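Local coordinates for protein beta-galactosidase (Marinomonas sp. ef1, PDB 6Y2K) that probably hydrolyses terminal beta-galactosides as a cold-active family 42 glycoside hydrolase, working as a hexamer, at residues Lys67-Thr72 with Arg309-Glu314; Ala158-Trp163 with Pro205-Asp210; Leu336-Ala341 with Glu347-Phe352. All blocks are in the same frame, centred on the assembly; numbering follows the deposited sequence. Where two conformers were deposited one is given.

Contact 1. Residues Lys67-Thr72 with Arg309-Glu314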
loop_
_atom_site.group_PDB
_atom_site.type_symbol
_atom_site.label_atom_id
_atom_site.label_comp_id
_atom_site.label_asym_id
_atom_site.label_seq_id
_atom_site.Cartn_x
_atom_site.Cartn_y
_atom_site.Cartn_z
ATOM N N LYS A 67 -31.132 -43.231 24.682
ATOM C CA LYS A 67 -32.347 -42.459 24.885
ATOM C C LYS A 67 -32.666 -41.691 23.614
ATOM O O LYS A 67 -31.781 -41.066 23.041
ATOM C CB LYS A 67 -32.158 -41.471 26.034
ATOM C CG LYS A 67 -32.024 -42.120 27.402
ATOM C CD LYS A 67 -32.073 -41.066 28.499
ATOM C CE LYS A 67 -32.311 -41.689 29.866
ATOM N NZ LYS A 67 -31.277 -42.713 30.185
ATOM N N VAL A 68 -33.925 -41.718 23.182
ATOM C CA VAL A 68 -34.290 -41.180 21.871
ATOM C C VAL A 68 -35.003 -39.834 21.973
ATOM O O VAL A 68 -35.876 -39.645 22.823
ATOM C CB VAL A 68 -35.131 -42.183 21.058
ATOM C CG1 VAL A 68 -35.614 -41.555 19.743
ATOM C CG2 VAL A 68 -34.304 -43.433 20.775
ATOM N N ILE A 69 -34.601 -38.907 21.098
ATOM C CA ILE A 69 -35.299 -37.648 20.874
ATOM C C ILE A 69 -36.064 -37.837 19.571
ATOM O O ILE A 69 -35.450 -37.961 18.514
ATOM C CB ILE A 69 -34.322 -36.453 20.721
ATOM C CG1 ILE A 69 -33.412 -36.303 21.952
ATOM C CG2 ILE A 69 -35.090 -35.157 20.461
ATOM C CD1 ILE A 69 -32.103 -35.586 21.667
ATOM N N LEU A 70 -37.396 -37.858 19.641
ATOM C CA LEU A 70 -38.226 -38.154 18.472
ATOM C C LEU A 70 -38.671 -36.835 17.839
ATOM O O LEU A 70 -39.267 -35.999 18.506
ATOM C CB LEU A 70 -39.464 -38.966 18.879
ATOM C CG LEU A 70 -39.859 -40.215 18.091
ATOM C CD1 LEU A 70 -41.319 -40.568 18.375
ATOM C CD2 LEU A 70 -39.589 -40.139 16.594
ATOM N N GLY A 71 -38.384 -36.645 16.559
ATOM C CA GLY A 71 -38.796 -35.420 15.856
ATOM C C GLY A 71 -40.136 -35.562 15.142
ATOM O O GLY A 71 -40.330 -36.529 14.415
ATOM N N THR A 72 -41.052 -34.605 15.331
ATOM C CA THR A 72 -42.261 -34.550 14.516
ATOM C C THR A 72 -41.819 -34.133 13.103
ATOM O O THR A 72 -40.930 -33.293 12.964
ATOM C CB THR A 72 -43.369 -33.601 15.054
ATOM O OG1 THR A 72 -42.955 -32.226 14.997
ATOM C CG2 THR A 72 -43.759 -33.975 16.469
ATOM N N ARG A 309 -32.138 -24.459 30.839
ATOM C CA ARG A 309 -31.866 -25.728 30.156
ATOM C C ARG A 309 -31.467 -25.554 28.674
ATOM O O ARG A 309 -32.276 -25.116 27.837
ATOM C CB ARG A 309 -33.084 -26.632 30.275
ATOM C CG ARG A 309 -33.428 -26.967 31.724
ATOM C CD ARG A 309 -34.387 -28.140 31.816
ATOM N NE ARG A 309 -33.800 -29.367 31.284
ATOM C CZ ARG A 309 -34.490 -30.458 30.940
ATOM N NH1 ARG A 309 -35.819 -30.496 31.049
ATOM N NH2 ARG A 309 -33.848 -31.523 30.474
ATOM N N LEU A 310 -30.216 -25.914 28.383
ATOM C CA LEU A 310 -29.582 -25.730 27.079
ATOM C C LEU A 310 -29.076 -27.063 26.575
ATOM O O LEU A 310 -28.398 -27.764 27.321
ATOM C CB LEU A 310 -28.374 -24.800 27.230
ATOM C CG LEU A 310 -27.429 -24.624 26.029
ATOM C CD1 LEU A 310 -28.140 -23.888 24.903
ATOM C CD2 LEU A 310 -26.164 -23.886 26.438
ATOM N N TRP A 311 -29.405 -27.398 25.324
ATOM C CA TRP A 311 -28.755 -28.465 24.568
ATOM C C TRP A 311 -28.172 -27.882 23.280
ATOM O O TRP A 311 -28.594 -26.818 22.822
ATOM C CB TRP A 311 -29.738 -29.565 24.143
ATOM C CG TRP A 311 -30.430 -30.356 25.224
ATOM C CD1 TRP A 311 -30.220 -30.305 26.567
ATOM C CD2 TRP A 311 -31.439 -31.347 25.016
ATOM N NE1 TRP A 311 -31.050 -31.185 27.220
ATOM C CE2 TRP A 311 -31.807 -31.845 26.286
ATOM C CE3 TRP A 311 -32.074 -31.856 23.879
ATOM C CZ2 TRP A 311 -32.794 -32.833 26.451
ATOM C CZ3 TRP A 311 -33.062 -32.843 24.041
ATOM C CH2 TRP A 311 -33.401 -33.323 25.323
ATOM N N ILE A 312 -27.207 -28.587 22.698
ATOM C CA ILE A 312 -26.819 -28.363 21.315
ATOM C C ILE A 312 -27.363 -29.584 20.573
ATOM O O ILE A 312 -26.856 -30.688 20.751
ATOM C CB ILE A 312 -25.286 -28.228 21.134
ATOM C CG1 ILE A 312 -24.800 -26.826 21.547
ATOM C CG2 ILE A 312 -24.888 -28.435 19.667
ATOM C CD1 ILE A 312 -25.087 -26.414 22.973
ATOM N N MET A 313 -28.420 -29.390 19.784
ATOM C CA MET A 313 -29.035 -30.485 19.032
ATOM C C MET A 313 -28.197 -30.904 17.832
ATOM O O MET A 313 -28.212 -32.071 17.465
ATOM C CB MET A 313 -30.433 -30.098 18.553
ATOM C CG MET A 313 -31.257 -31.248 17.995
ATOM S SD MET A 313 -31.653 -32.460 19.281
ATOM C CE MET A 313 -32.993 -31.614 20.093
ATOM N N GLU A 314 -27.495 -29.952 17.211
ATOM C CA GLU A 314 -26.662 -30.224 16.032
ATOM C C GLU A 314 -25.308 -29.522 16.164
ATOM O O GLU A 314 -25.236 -28.291 16.151
ATOM C CB GLU A 314 -27.359 -29.756 14.742
ATOM C CG GLU A 314 -28.741 -30.357 14.478
ATOM C CD GLU A 314 -29.403 -29.833 13.216
ATOM O OE1 GLU A 314 -28.716 -29.168 12.417
ATOM O OE2 GLU A 314 -30.620 -30.085 13.008
#

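Contact 2. Residues Ala158-Trp163 with Pro205-Asp210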
loop_
_atom_site.group_PDB
_atom_site.type_symbol
_atom_site.label_atom_id
_atom_site.label_comp_id
_atom_site.label_asym_id
_atom_site.label_seq_id
_atom_site.Cartn_x
_atom_site.Cartn_y
_atom_site.Cartn_z
ATOM N N ALA A 158 -54.638 -12.801 5.811
ATOM C CA ALA A 158 -55.842 -13.125 6.566
ATOM C C ALA A 158 -55.547 -13.178 8.062
ATOM O O ALA A 158 -56.277 -12.588 8.860
ATOM C CB ALA A 158 -56.445 -14.438 6.085
ATOM N N ALA A 159 -54.464 -13.862 8.431
ATOM C CA ALA A 159 -54.034 -13.916 9.831
ATOM C C ALA A 159 -53.650 -12.536 10.383
ATOM O O ALA A 159 -53.948 -12.228 11.540
ATOM C CB ALA A 159 -52.880 -14.898 9.998
ATOM N N PHE A 160 -53.005 -11.711 9.550
ATOM C CA PHE A 160 -52.561 -10.365 9.958
ATOM C C PHE A 160 -53.754 -9.465 10.281
ATOM O O PHE A 160 -53.787 -8.821 11.331
ATOM C CB PHE A 160 -51.666 -9.754 8.868
ATOM C CG PHE A 160 -51.012 -8.434 9.236
ATOM C CD1 PHE A 160 -50.442 -8.218 10.494
ATOM C CD2 PHE A 160 -50.912 -7.417 8.278
ATOM C CE1 PHE A 160 -49.819 -7.011 10.795
ATOM C CE2 PHE A 160 -50.276 -6.211 8.573
ATOM C CZ PHE A 160 -49.726 -6.008 9.833
ATOM N N ARG A 161 -54.764 -9.474 9.424
ATOM C CA ARG A 161 -55.953 -8.646 9.671
ATOM C C ARG A 161 -56.697 -9.052 10.954
ATOM O O ARG A 161 -57.189 -8.183 11.682
ATOM C CB ARG A 161 -56.884 -8.659 8.461
ATOM C CG ARG A 161 -56.268 -8.000 7.243
ATOM C CD ARG A 161 -57.039 -8.343 5.990
ATOM N NE ARG A 161 -56.631 -7.497 4.874
ATOM C CZ ARG A 161 -57.044 -7.650 3.620
ATOM N NH1 ARG A 161 -57.901 -8.622 3.299
ATOM N NH2 ARG A 161 -56.604 -6.822 2.674
ATOM N N LEU A 162 -56.765 -10.357 11.234
ATOM C CA LEU A 162 -57.357 -10.848 12.492
ATOM C C LEU A 162 -56.515 -10.456 13.704
ATOM O O LEU A 162 -57.056 -10.023 14.725
ATOM C CB LEU A 162 -57.546 -12.371 12.470
ATOM C CG LEU A 162 -58.618 -12.942 11.534
ATOM C CD1 LEU A 162 -58.569 -14.470 11.577
ATOM C CD2 LEU A 162 -60.020 -12.443 11.889
ATOM N N TRP A 163 -55.196 -10.612 13.579
ATOM C CA TRP A 163 -54.242 -10.249 14.632
ATOM C C TRP A 163 -54.310 -8.755 14.976
ATOM O O TRP A 163 -54.276 -8.388 16.152
ATOM C CB TRP A 163 -52.824 -10.656 14.196
ATOM C CG TRP A 163 -51.723 -10.515 15.218
ATOM C CD1 TRP A 163 -51.220 -11.496 16.034
ATOM C CD2 TRP A 163 -50.961 -9.341 15.491
ATOM N NE1 TRP A 163 -50.199 -10.993 16.808
ATOM C CE2 TRP A 163 -50.018 -9.673 16.492
ATOM C CE3 TRP A 163 -50.984 -8.032 14.989
ATOM C CZ2 TRP A 163 -49.106 -8.745 16.996
ATOM C CZ3 TRP A 163 -50.075 -7.109 15.492
ATOM C CH2 TRP A 163 -49.150 -7.471 16.486
ATOM N N PRO A 205 -42.987 2.035 9.227
ATOM C CA PRO A 205 -42.316 1.123 10.161
ATOM C C PRO A 205 -43.245 0.451 11.193
ATOM O O PRO A 205 -42.939 -0.660 11.636
ATOM C CB PRO A 205 -41.266 2.016 10.845
ATOM C CG PRO A 205 -41.705 3.425 10.576
ATOM C CD PRO A 205 -42.342 3.364 9.220
ATOM N N SER A 206 -44.350 1.113 11.562
ATOM C CA SER A 206 -45.361 0.527 12.460
ATOM C C SER A 206 -46.034 -0.687 11.831
ATOM O O SER A 206 -46.284 -1.687 12.497
ATOM C CB SER A 206 -46.442 1.553 12.820
ATOM O OG SER A 206 -45.880 2.726 13.383
ATOM N N HIS A 207 -46.331 -0.559 10.544
ATOM C CA HIS A 207 -46.901 -1.615 9.710
ATOM C C HIS A 207 -45.951 -2.813 9.646
ATOM O O HIS A 207 -46.362 -3.959 9.860
ATOM C CB HIS A 207 -47.167 -1.011 8.319
ATOM C CG HIS A 207 -47.831 -1.928 7.340
ATOM N ND1 HIS A 207 -48.035 -1.562 6.026
ATOM C CD2 HIS A 207 -48.335 -3.180 7.464
ATOM C CE1 HIS A 207 -48.638 -2.548 5.387
ATOM N NE2 HIS A 207 -48.830 -3.541 6.235
ATOM N N ARG A 208 -44.679 -2.541 9.374
ATOM C CA ARG A 208 -43.688 -3.606 9.254
ATOM C C ARG A 208 -43.410 -4.289 10.589
ATOM O O ARG A 208 -43.216 -5.510 10.622
ATOM C CB ARG A 208 -42.389 -3.069 8.653
ATOM C CG ARG A 208 -42.532 -2.602 7.206
ATOM C CD ARG A 208 -41.281 -1.892 6.710
ATOM N NE ARG A 208 -40.127 -2.785 6.687
ATOM C CZ ARG A 208 -38.849 -2.408 6.664
ATOM N NH1 ARG A 208 -37.902 -3.348 6.649
ATOM N NH2 ARG A 208 -38.495 -1.125 6.702
ATOM N N LEU A 209 -43.392 -3.516 11.677
ATOM C CA LEU A 209 -43.137 -4.083 13.006
ATOM C C LEU A 209 -44.283 -4.986 13.497
ATOM O O LEU A 209 -44.041 -6.113 13.970
ATOM C CB LEU A 209 -42.836 -2.975 14.026
ATOM C CG LEU A 209 -42.460 -3.435 15.436
ATOM C CD1 LEU A 209 -41.295 -4.414 15.425
ATOM C CD2 LEU A 209 -42.124 -2.242 16.313
ATOM N N ASP A 210 -45.517 -4.496 13.393
ATOM C CA ASP A 210 -46.703 -5.318 13.695
ATOM C C ASP A 210 -46.781 -6.566 12.802
ATOM O O ASP A 210 -47.167 -7.645 13.283
ATOM C CB ASP A 210 -48.000 -4.503 13.580
ATOM C CG ASP A 210 -48.340 -3.726 14.850
ATOM O OD1 ASP A 210 -47.699 -3.912 15.908
ATOM O OD2 ASP A 210 -49.296 -2.927 14.789
#

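Contact 3. Residues Leu336-Ala341 with Glu347-Phe352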
loop_
_atom_site.group_PDB
_atom_site.type_symbol
_atom_site.label_atom_id
_atom_site.label_comp_id
_atom_site.label_asym_id
_atom_site.label_seq_id
_atom_site.Cartn_x
_atom_site.Cartn_y
_atom_site.Cartn_z
ATOM N N LEU A 336 -13.054 -29.057 21.042
ATOM C CA LEU A 336 -13.097 -27.663 21.483
ATOM C C LEU A 336 -14.540 -27.184 21.615
ATOM O O LEU A 336 -14.927 -26.658 22.655
ATOM C CB LEU A 336 -12.319 -26.764 20.502
ATOM C CG LEU A 336 -11.882 -25.351 20.902
ATOM C CD1 LEU A 336 -11.193 -24.713 19.709
ATOM C CD2 LEU A 336 -13.007 -24.445 21.368
ATOM N N TRP A 337 -15.323 -27.371 20.550
ATOM C CA TRP A 337 -16.710 -26.889 20.518
ATOM C C TRP A 337 -17.591 -27.600 21.532
ATOM O O TRP A 337 -18.507 -26.996 22.093
ATOM C CB TRP A 337 -17.323 -27.043 19.110
ATOM C CG TRP A 337 -16.601 -26.307 18.014
ATOM C CD1 TRP A 337 -16.000 -25.082 18.102
ATOM C CD2 TRP A 337 -16.442 -26.736 16.657
ATOM N NE1 TRP A 337 -15.459 -24.727 16.887
ATOM C CE2 TRP A 337 -15.714 -25.726 15.982
ATOM C CE3 TRP A 337 -16.833 -27.888 15.944
ATOM C CZ2 TRP A 337 -15.372 -25.823 14.623
ATOM C CZ3 TRP A 337 -16.491 -27.986 14.596
ATOM C CH2 TRP A 337 -15.769 -26.950 13.947
ATOM N N THR A 338 -17.313 -28.884 21.757
ATOM C CA THR A 338 -18.075 -29.691 22.712
ATOM C C THR A 338 -17.852 -29.200 24.141
ATOM O O THR A 338 -18.825 -28.917 24.850
ATOM C CB THR A 338 -17.740 -31.192 22.572
ATOM O OG1 THR A 338 -17.917 -31.601 21.211
ATOM C CG2 THR A 338 -18.643 -32.060 23.462
ATOM N N TRP A 339 -16.587 -29.091 24.563
ATOM C CA TRP A 339 -16.273 -28.532 25.891
ATOM C C TRP A 339 -16.779 -27.114 26.045
ATOM O O TRP A 339 -17.237 -26.736 27.117
ATOM C CB TRP A 339 -14.777 -28.579 26.204
ATOM C CG TRP A 339 -14.363 -29.882 26.774
ATOM C CD1 TRP A 339 -13.534 -30.797 26.213
ATOM C CD2 TRP A 339 -14.799 -30.435 28.015
ATOM N NE1 TRP A 339 -13.404 -31.892 27.039
ATOM C CE2 TRP A 339 -14.181 -31.696 28.151
ATOM C CE3 TRP A 339 -15.649 -29.986 29.029
ATOM C CZ2 TRP A 339 -14.384 -32.511 29.266
ATOM C CZ3 TRP A 339 -15.857 -30.807 30.143
ATOM C CH2 TRP A 339 -15.217 -32.046 30.253
ATOM N N GLU A 340 -16.691 -26.335 24.968
ATOM C CA GLU A 340 -17.230 -24.976 24.950
ATOM C C GLU A 340 -18.690 -25.002 25.387
ATOM O O GLU A 340 -19.065 -24.309 26.340
ATOM C CB GLU A 340 -17.068 -24.366 23.542
ATOM C CG GLU A 340 -17.677 -22.998 23.304
ATOM C CD GLU A 340 -17.909 -22.767 21.817
ATOM O OE1 GLU A 340 -19.013 -23.112 21.347
ATOM O OE2 GLU A 340 -16.985 -22.282 21.121
ATOM N N ALA A 341 -19.503 -25.817 24.714
ATOM C CA ALA A 341 -20.934 -25.916 25.058
ATOM C C ALA A 341 -21.142 -26.330 26.523
ATOM O O ALA A 341 -21.966 -25.728 27.230
ATOM C CB ALA A 341 -21.657 -26.866 24.122
ATOM N N GLU A 347 -26.468 -29.386 28.756
ATOM C CA GLU A 347 -26.690 -30.735 29.299
ATOM C C GLU A 347 -26.213 -31.783 28.310
ATOM O O GLU A 347 -25.684 -32.830 28.703
ATOM C CB GLU A 347 -28.180 -30.981 29.556
ATOM C CG GLU A 347 -28.847 -30.036 30.548
ATOM C CD GLU A 347 -30.324 -30.359 30.776
ATOM O OE1 GLU A 347 -30.909 -31.204 30.052
ATOM O OE2 GLU A 347 -30.923 -29.739 31.683
ATOM N N LEU A 348 -26.425 -31.491 27.028
ATOM C CA LEU A 348 -26.236 -32.442 25.945
ATOM C C LEU A 348 -25.615 -31.727 24.752
ATOM O O LEU A 348 -26.046 -30.636 24.428
ATOM C CB LEU A 348 -27.601 -32.995 25.544
ATOM C CG LEU A 348 -27.687 -33.904 24.322
ATOM C CD1 LEU A 348 -26.891 -35.174 24.578
ATOM C CD2 LEU A 348 -29.146 -34.206 24.026
ATOM N N VAL A 349 -24.617 -32.346 24.120
ATOM C CA VAL A 349 -24.105 -31.913 22.819
ATOM C C VAL A 349 -24.300 -33.051 21.822
ATOM O O VAL A 349 -23.697 -34.120 21.969
ATOM C CB VAL A 349 -22.614 -31.523 22.897
ATOM C CG1 VAL A 349 -22.011 -31.309 21.509
ATOM C CG2 VAL A 349 -22.460 -30.275 23.754
ATOM N N SER A 350 -25.140 -32.811 20.818
ATOM C CA SER A 350 -25.483 -33.813 19.816
ATOM C C SER A 350 -24.891 -33.426 18.457
ATOM O O SER A 350 -25.079 -32.298 17.999
ATOM C CB SER A 350 -27.015 -33.988 19.759
ATOM O OG SER A 350 -27.443 -34.660 18.590
ATOM N N TYR A 351 -24.184 -34.359 17.829
ATOM C CA TYR A 351 -23.571 -34.111 16.530
ATOM C C TYR A 351 -24.553 -34.379 15.394
ATOM O O TYR A 351 -25.645 -34.901 15.616
ATOM C CB TYR A 351 -22.318 -34.971 16.356
ATOM C CG TYR A 351 -21.315 -34.826 17.477
ATOM C CD1 TYR A 351 -20.458 -33.735 17.532
ATOM C CD2 TYR A 351 -21.224 -35.781 18.481
ATOM C CE1 TYR A 351 -19.539 -33.598 18.555
ATOM C CE2 TYR A 351 -20.308 -35.653 19.508
ATOM C CZ TYR A 351 -19.469 -34.560 19.541
ATOM O OH TYR A 351 -18.556 -34.429 20.561
ATOM N N PHE A 352 -24.157 -34.019 14.178
ATOM C CA PHE A 352 -25.000 -34.219 13.006
ATOM C C PHE A 352 -24.176 -34.193 11.723
ATOM O O PHE A 352 -23.513 -33.200 11.420
ATOM C CB PHE A 352 -26.098 -33.156 12.947
ATOM C CG PHE A 352 -26.801 -33.082 11.622
ATOM C CD1 PHE A 352 -26.167 -32.538 10.516
ATOM C CD2 PHE A 352 -28.094 -33.557 11.481
ATOM C CE1 PHE A 352 -26.811 -32.470 9.296
ATOM C CE2 PHE A 352 -28.744 -33.491 10.262
ATOM C CZ PHE A 352 -28.101 -32.946 9.168
#

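Contact 1. Residues Lys67-Thr72 with Arg309-Glu314
Ile69 reaches into the interior of the eight-stranded barrel to meet Trp311 and Met313, and its side chain is a worked example of how strands with no backbone contact can still pack together. The backbones stay well apart, with the CA atoms of Ile69 and Met313 9.7 Å from one another. From CB, two branches leave, one for Met313 alone and the longer for Trp311 first. CG2 approaches the methyl end of methionine, 4.1 Å from Met313 CE. The longer branch sets out with CG1 anti to the carbonyl carbon (chi1 -58°), which carries it to the indole, where CG1 lies 4.1 Å from Trp311 CZ3. The terminal methyl then faces both partners at once: Ile69 CD1 is 3.8 Å from Trp311 CZ3 and 4.0 Å from Met313 SD. It comes to the indole at a slant, from the direction opposite to that of the tryptophan, whereas isoleucine and methionine meet tip to tip. Bends at chi2 and chi3 fold the thioether so that Met313 CE lies in the indole plane at its edge. Trp311 NE1 is occupied by a hydrogen bond to Glu347, which probably helps hold the ring in its orientation. Cutting the side chain back to an alanine here is likely to leave a gap beside Trp311 CZ3 and the end of Met313 freer to turn. Strands 67-71 and 310-315 are third and seventh in the parallel barrel. The ring also touches Ser136 of strand 134-138 and Val240 of strand 238-244, while Met313 packs on Arg33 of strand 29-34 and on Ser263 of strand 261-266.

Contact 2. Residues Ala158-Trp163 with Pro205-Asp210
Trp163 lays one face of its indole over the backbone carbonyl of Asp210, with CZ3 3.7 Å from Asp210 O. The setting is the excursion between the fourth and fifth strands of the TIM barrel, where helix 154-168 packs against the start of the long helix 205-233. The two short segments run at 105° to each other and their axes come no closer than 12.2 Å, a separation bridged by aromatic side chains. Phe160, its CG anti to the backbone N (chi1 -173°), starts out toward the second helix and brings CE1 to 3.7 Å from Asp210 C. The edge of the ring also meets His207, with Phe160 CE2 3.8 Å from His207 CD2. These two rings are nearly coplanar, planes at 4°, and touch rim to rim rather than stacking; the face-on partner of His207 is Trp178, and its NE2 bonds to Glu194 O. The buried carboxylate of Asp210 is well provided for, with Lys167 and Arg213 at OD1 and Tyr168 and Trp178 at OD2, an environment likely to favour its charged form. At the beginning of the second helix, Pro205 also packs on Gly360 of a neighbouring subunit. The carboxylate is steeply inclined to the indole of Trp163, and Asp210 OD1 lies in the indole plane at its edge, 3.9 Å from Trp163 CH2.

Contact 3. Residues Leu336-Ala341 with Glu347-Phe352
Thr338 and Tyr351 supply the polar part of this contact, a side-chain hydrogen bond from strand to helix in which Tyr351 OH donates to Thr338 OG1 at 3.0 Å. The hydroxyl of the threonine arrives at the edge of the phenol, near its plane, and the two side chains cross at about a right angle. Thr338 is placed for this by its first torsion: with chi1 at -54°, OG1 sits beside the backbone N and is anti to the carbonyl carbon. The same rotation lets OG1 bond to Val334 O, one turn earlier in the helix. One buried oxygen thus serves two partners, accepting from the tyrosine and giving its own proton to the backbone carbonyl, an arrangement that should fix the rotation of the threonine.

The apolar part centres on Val349, whose two methyls are divided between successive turns of the helix. CG2 presses on Ala341, 3.5 Å from its CB, a close fit for two methyl groups. CG1, anti to the backbone N at chi1 170°, instead faces the other turn, 4.0 Å from Thr338 CG2. That threonine methyl is also 3.7 Å from Tyr351 OH, so the hydrogen-bonded pair and the apolar pairs form one continuous patch. The backbones come nearest at Thr338 and Val349, and the axes of these two short segments approach to 8.8 Å at an angle of 151°.

Helix 333-343 also packs Ala341 on Ile312 of strand 310-315, while Thr338 and Tyr351 both touch Leu3 of strand 2-6. Helix 333-343 returning antiparallel between strands 310-315 and 348-352 is the beta-alpha-beta crossover, the repeating element of the TIM barrel, here leading into its eighth and last strand.

How the contacts relate
After the first two barrel strands, the chain reaches strand 67-71, where contact 1 opens a long loop. Contact 2 opens and closes within that loop, joining two helices of the excursion between the fourth and fifth barrel strands. Contact 1 closes when the chain arrives at the seventh strand, tying two distant walls of the barrel across its interior. Contact 3 then follows in series as a short loop from helix 333-343 to the last strand. Contacts 1 and 3 adjoin, as Ile312 O lies 2.7 Å from Ser350 N between neighbouring strands. Contact 2 stands apart, its centre about 33 Å from that of contact 1 and about 39 Å from that of contact 3.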